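Local coordinates for protein L-ornithine N(5)-monooxygenase (PDB 3S5W) that uses FAD, NADPH and molecular oxygen to hydroxylate the side-chain amine of L-ornithine, the first step toward the hydroxamate groups of the siderophore pyoverdin, at residues 38-43 and 427-432. Numbering follows the deposited sequence.
Sequences FGPSNI and TLLSVL. With FAD (flavin-adenine dinucleotide), chain C; ONH (N~5~-hydroxy-L-ornithine), chain E.
Pro40 meets two leucines through a single ring atom: its CB lies 3.6 Å from Leu429 CD2 and equally far from Leu432 CD1. The other methyl of Leu432, CD2, reaches the hydroxyl of Ser41, at 3.7 Å from OG. This direct contact is small, 142 Å² in all, and mostly apolar; no hydrogen bond joins the segments, and FAD supplies the polar links. Gly39 occupies the N-cap position of helix 40-56, which follows strand 30-36 in a glycine-rich turn consistent with the GxGxxP form of a Rossmann-type FAD-binding motif. Ser41 N donates to FAD O1P at 2.9 Å. With OG anti to the carbonyl carbon (chi1 -75°), the side chain turns to the same phosphate and donates to FAD O2P at 2.6 Å; Arg435 also hydrogen-bonds this hydroxyl. The helix N-terminus probably helps offset the phosphate charge. Along 427-432, Thr427 O accepts from the ribityl FAD O2' at 2.8 Å, and Leu429 N donates to the flavin carbonyl FAD O2 at 2.9 Å, nearly straight at 166°. Ser430 OG gives a 2.7 Å hydrogen bond to carboxylate OXT of the hydroxyornithine product. Pro40 and Leu429 thus lie against the ribityl chain between two polar grips, tying the pyrophosphate site to the loop holding flavin and product.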
# COMPACT_ATOMS: atom_id res chain seq x y z
N PHE A 38 10.08 5.34 3.89
CA PHE A 38 11.12 4.43 3.45
C PHE A 38 10.50 3.04 3.29
O PHE A 38 11.03 2.04 3.80
CB PHE A 38 12.32 4.41 4.42
CG PHE A 38 13.62 3.97 3.77
CD1 PHE A 38 13.95 4.43 2.48
CD2 PHE A 38 14.50 3.12 4.43
CE1 PHE A 38 15.15 4.06 1.87
CE2 PHE A 38 15.72 2.74 3.83
CZ PHE A 38 16.03 3.21 2.53
N GLY A 39 9.36 2.99 2.62
CA GLY A 39 8.78 1.71 2.17
C GLY A 39 9.42 1.30 0.84
O GLY A 39 10.38 1.94 0.36
N PRO A 40 8.87 0.24 0.20
CA PRO A 40 9.43 -0.27 -1.05
C PRO A 40 9.74 0.79 -2.10
O PRO A 40 10.78 0.70 -2.74
CB PRO A 40 8.35 -1.26 -1.54
CG PRO A 40 7.72 -1.78 -0.25
CD PRO A 40 7.84 -0.65 0.77
N SER A 41 8.87 1.79 -2.28
CA SER A 41 9.14 2.80 -3.32
C SER A 41 10.48 3.50 -3.08
O SER A 41 11.30 3.65 -3.99
CB SER A 41 8.01 3.83 -3.40
OG SER A 41 6.89 3.26 -4.03
N ASN A 42 10.69 3.97 -1.86
CA ASN A 42 11.90 4.72 -1.58
C ASN A 42 13.11 3.86 -1.30
O ASN A 42 14.22 4.28 -1.56
CB ASN A 42 11.66 5.78 -0.50
CG ASN A 42 10.93 7.01 -1.05
OD1 ASN A 42 10.80 7.20 -2.27
ND2 ASN A 42 10.49 7.87 -0.16
N ILE A 43 12.90 2.63 -0.83
CA ILE A 43 14.02 1.68 -0.72
C ILE A 43 14.53 1.39 -2.14
O ILE A 43 15.73 1.42 -2.39
CB ILE A 43 13.61 0.36 -0.00
CG1 ILE A 43 13.11 0.62 1.43
CG2 ILE A 43 14.79 -0.57 0.06
CD1 ILE A 43 12.36 -0.54 2.11
N THR A 427 0.55 1.74 -7.77
CA THR A 427 0.50 1.53 -6.31
C THR A 427 1.10 0.21 -5.83
O THR A 427 0.97 -0.13 -4.65
CB THR A 427 -0.95 1.57 -5.79
OG1 THR A 427 -1.67 0.43 -6.29
CG2 THR A 427 -1.64 2.88 -6.23
N LEU A 428 1.73 -0.54 -6.74
CA LEU A 428 2.15 -1.93 -6.41
C LEU A 428 3.66 -2.05 -6.38
O LEU A 428 4.38 -1.05 -6.49
CB LEU A 428 1.56 -2.91 -7.46
CG LEU A 428 0.04 -2.91 -7.63
CD1 LEU A 428 -0.35 -3.90 -8.74
CD2 LEU A 428 -0.68 -3.27 -6.34
N LEU A 429 4.16 -3.28 -6.22
CA LEU A 429 5.61 -3.55 -6.36
C LEU A 429 6.04 -3.69 -7.83
O LEU A 429 7.24 -3.71 -8.12
CB LEU A 429 5.98 -4.85 -5.61
CG LEU A 429 5.71 -4.85 -4.13
CD1 LEU A 429 5.76 -6.27 -3.57
CD2 LEU A 429 6.75 -3.92 -3.40
N SER A 430 5.06 -3.77 -8.74
CA SER A 430 5.27 -4.21 -10.13
C SER A 430 6.42 -3.60 -10.96
O SER A 430 7.14 -4.31 -11.67
CB SER A 430 3.93 -4.12 -10.93
OG SER A 430 2.86 -4.75 -10.21
N VAL A 431 6.57 -2.29 -10.88
CA VAL A 431 7.55 -1.61 -11.74
C VAL A 431 8.59 -0.82 -10.92
O VAL A 431 9.28 0.01 -11.47
CB VAL A 431 6.91 -0.68 -12.80
CG1 VAL A 431 6.07 -1.47 -13.82
CG2 VAL A 431 6.06 0.44 -12.14
N LEU A 432 8.69 -1.11 -9.63
CA LEU A 432 9.57 -0.35 -8.75
C LEU A 432 11.01 -0.24 -9.28
O LEU A 432 11.56 0.85 -9.24
CB LEU A 432 9.53 -0.86 -7.32
CG LEU A 432 8.21 -0.66 -6.54
CD1 LEU A 432 8.50 -0.95 -5.12
CD2 LEU A 432 7.65 0.73 -6.68
PA FAD C . 4.28 1.97 1.62
O1A FAD C . 2.88 2.16 2.07
O2A FAD C . 4.78 0.52 1.62
O5B FAD C . 5.28 2.84 2.56
C5B FAD C . 4.93 4.16 2.90
C4B FAD C . 5.83 4.49 4.09
O4B FAD C . 5.62 5.84 4.40
C3B FAD C . 5.41 3.70 5.32
O3B FAD C . 6.50 2.94 5.80
C2B FAD C . 4.96 4.76 6.33
O2B FAD C . 5.44 4.50 7.65
C1B FAD C . 5.64 5.99 5.81
N9A FAD C . 4.94 7.25 6.05
C8A FAD C . 3.62 7.58 5.76
N7A FAD C . 3.44 8.89 6.09
C5A FAD C . 4.62 9.38 6.54
C6A FAD C . 5.00 10.64 7.00
N6A FAD C . 4.20 11.70 6.82
N1A FAD C . 6.32 10.83 7.42
C2A FAD C . 7.26 9.82 7.38
N3A FAD C . 6.88 8.56 6.92
C4A FAD C . 5.58 8.36 6.51
N1 FAD C . 1.71 -4.85 -3.74
C2 FAD C . 2.19 -5.91 -4.50
O2 FAD C . 2.75 -5.69 -5.56
N3 FAD C . 2.05 -7.21 -4.07
C4 FAD C . 1.45 -7.50 -2.87
O4 FAD C . 1.38 -8.68 -2.50
C4X FAD C . 0.94 -6.44 -2.10
N5 FAD C . 0.30 -6.70 -0.90
C5X FAD C . -0.21 -5.65 -0.15
C6 FAD C . -0.86 -5.93 1.07
C7 FAD C . -1.38 -4.91 1.84
C7M FAD C . -2.07 -5.28 3.13
C8 FAD C . -1.29 -3.60 1.39
C8M FAD C . -1.83 -2.44 2.17
C9 FAD C . -0.65 -3.31 0.19
C9A FAD C . -0.09 -4.33 -0.59
N10 FAD C . 0.55 -4.06 -1.81
C10 FAD C . 1.04 -5.12 -2.56
C1' FAD C . 0.66 -2.67 -2.36
C2' FAD C . 1.68 -1.77 -1.63
O2' FAD C . 1.17 -0.45 -1.85
C3' FAD C . 3.05 -1.92 -2.26
O3' FAD C . 3.51 -3.29 -2.21
C4' FAD C . 4.12 -1.06 -1.53
O4' FAD C . 4.01 -1.28 -0.13
C5' FAD C . 4.08 0.45 -1.88
O5' FAD C . 5.30 1.00 -1.44
P FAD C . 5.45 2.55 -0.97
O1P FAD C . 6.85 2.66 -0.42
O2P FAD C . 5.08 3.40 -2.15
O3P FAD C . 4.37 2.69 0.19
C ONH E . 1.79 -8.19 -11.40
N ONH E . -0.45 -9.22 -11.25
O ONH E . 2.15 -9.34 -11.82
CA ONH E . 0.39 -8.05 -10.88
CB ONH E . 0.43 -7.81 -9.36
CD ONH E . -0.94 -7.34 -7.37
NE ONH E . -2.31 -7.12 -6.97
CG ONH E . -0.98 -7.57 -8.87
OZ ONH E . -2.61 -7.31 -5.64
OXT ONH E . 2.53 -7.17 -11.41